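Local coordinates for odorant-binding protein (Phormia regina, PDB 5DIC) that binds palmitic acid and probably carries other long-chain fatty acids in the oral disk of the blowfly, at residues A44-G49 / R97-F102. Sequence-based numbering, arbitrary orientation.
Sequences AMKCFG and RCDTGF
The disulfide between C47 and C98 shows how one covalent link can fix a helix crossing while a neighbouring salt bridge ties the same two helices together. SG of C47 lies 2.1 Å from SG of C98, with a dihedral of 99° about the S-S bond, near the relaxed value. The bond draws the CA atoms of C47 and C98 to 4.5 Å, and the axes of the two short helical segments pass 7.7 Å apart at 68°.

Next to the bridge, K46 reaches along the flank of the other helix. Its CG sits beside the backbone N, anti to the carbonyl carbon, and the chain beyond is fully extended, which carries the methylenes past F102 and the ammonium on to D99. CB of K46 rests 3.7 Å from the carbonyl O of C98, and CE of K46 approaches CD2 of F102 at 3.6 Å, meeting the ring obliquely. NZ of K46 then donates to OD1 of D99 at 3.0 Å, a salt bridge that uses the anti side of the carboxylate and comes in 31° out of its plane. Cutting K46 back to an alanine here removes the ammonium and most of the methylenes, which is likely to leave OD1 of D99 without its cationic mate and to open a gap beside the F102 ring.

Further out, OD2 of D99 accepts from the backbone N of A95, in the turn leading into helix 97-113, which steadies the carboxylate that K46 meets. P41 also touches both K46 and F102. On the other flank, R97 extends beside the disulfide to salt bridges with E54 and E23.

This cross-link between helices 43-55 and 97-113 is one of three disulfides seen here, which together staple the compact, mainly helical fold of the PBP/GOBP family around its bound palmitic acid.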
# COMPACT_ATOMS: atom_id res chain seq x y z
N ALA A 44 -13.89 4.31 -0.20
CA ALA A 44 -13.07 5.01 -1.18
C ALA A 44 -11.63 5.13 -0.69
O ALA A 44 -10.71 5.14 -1.51
CB ALA A 44 -13.64 6.38 -1.51
N MET A 45 -11.41 5.22 0.63
CA MET A 45 -10.05 5.18 1.13
C MET A 45 -9.38 3.82 0.88
O MET A 45 -8.19 3.77 0.56
CB MET A 45 -10.03 5.54 2.62
CG MET A 45 -10.42 6.99 2.88
SD MET A 45 -10.75 7.36 4.60
CE MET A 45 -9.10 7.20 5.26
N LYS A 46 -10.14 2.73 1.02
CA LYS A 46 -9.59 1.42 0.67
C LYS A 46 -9.26 1.34 -0.81
O LYS A 46 -8.22 0.79 -1.20
CB LYS A 46 -10.59 0.31 1.03
CG LYS A 46 -10.85 0.17 2.52
CD LYS A 46 -11.79 -1.03 2.75
CE LYS A 46 -12.16 -1.28 4.18
NZ LYS A 46 -13.10 -2.45 4.19
N CYS A 47 -10.13 1.90 -1.65
CA CYS A 47 -9.80 1.91 -3.06
C CYS A 47 -8.60 2.78 -3.38
O CYS A 47 -7.77 2.40 -4.20
CB CYS A 47 -10.98 2.38 -3.89
SG CYS A 47 -12.37 1.22 -3.98
N PHE A 48 -8.50 3.94 -2.72
CA PHE A 48 -7.30 4.75 -2.86
C PHE A 48 -6.04 3.94 -2.56
O PHE A 48 -5.07 3.99 -3.32
CB PHE A 48 -7.35 5.96 -1.91
CG PHE A 48 -6.04 6.71 -1.88
CD1 PHE A 48 -5.07 6.34 -0.99
CD2 PHE A 48 -5.75 7.70 -2.80
CE1 PHE A 48 -3.81 6.92 -1.02
CE2 PHE A 48 -4.52 8.30 -2.83
CZ PHE A 48 -3.54 7.91 -1.95
N GLY A 49 -6.04 3.23 -1.44
CA GLY A 49 -4.84 2.50 -1.05
C GLY A 49 -4.52 1.43 -2.06
O GLY A 49 -3.37 1.24 -2.42
N ARG A 97 -12.03 -5.91 -4.97
CA ARG A 97 -10.69 -5.40 -5.28
C ARG A 97 -10.14 -4.52 -4.15
O ARG A 97 -8.98 -4.65 -3.71
CB ARG A 97 -10.73 -4.59 -6.57
CG ARG A 97 -9.53 -3.66 -6.77
CD ARG A 97 -9.56 -2.92 -8.09
NE ARG A 97 -8.56 -1.86 -8.16
CZ ARG A 97 -8.82 -0.57 -7.94
NH1 ARG A 97 -10.03 -0.13 -7.65
NH2 ARG A 97 -7.82 0.28 -8.02
N CYS A 98 -10.96 -3.57 -3.70
CA CYS A 98 -10.46 -2.58 -2.74
C CYS A 98 -10.27 -3.15 -1.35
O CYS A 98 -9.32 -2.80 -0.63
CB CYS A 98 -11.36 -1.36 -2.75
SG CYS A 98 -11.44 -0.59 -4.36
N ASP A 99 -11.18 -4.01 -0.94
CA ASP A 99 -11.03 -4.67 0.36
C ASP A 99 -9.84 -5.64 0.37
O ASP A 99 -9.15 -5.77 1.36
CB ASP A 99 -12.35 -5.34 0.74
CG ASP A 99 -12.36 -5.84 2.16
OD1 ASP A 99 -12.13 -5.05 3.10
OD2 ASP A 99 -12.57 -7.05 2.32
N THR A 100 -9.60 -6.32 -0.75
CA THR A 100 -8.39 -7.14 -0.88
C THR A 100 -7.10 -6.34 -0.72
O THR A 100 -6.23 -6.71 0.06
CB THR A 100 -8.40 -7.89 -2.23
OG1 THR A 100 -9.47 -8.84 -2.18
CG2 THR A 100 -7.06 -8.58 -2.53
N GLY A 101 -7.02 -5.21 -1.41
CA GLY A 101 -5.82 -4.39 -1.26
C GLY A 101 -5.65 -3.91 0.17
O GLY A 101 -4.55 -3.96 0.71
N PHE A 102 -6.75 -3.47 0.79
CA PHE A 102 -6.69 -3.05 2.18
C PHE A 102 -6.23 -4.18 3.11
O PHE A 102 -5.35 -3.95 3.95
CB PHE A 102 -8.08 -2.57 2.60
CG PHE A 102 -8.19 -2.24 4.06
CD1 PHE A 102 -7.39 -1.26 4.61
CD2 PHE A 102 -9.07 -2.92 4.86
CE1 PHE A 102 -7.47 -0.95 5.95
CE2 PHE A 102 -9.16 -2.62 6.20
CZ PHE A 102 -8.36 -1.62 6.74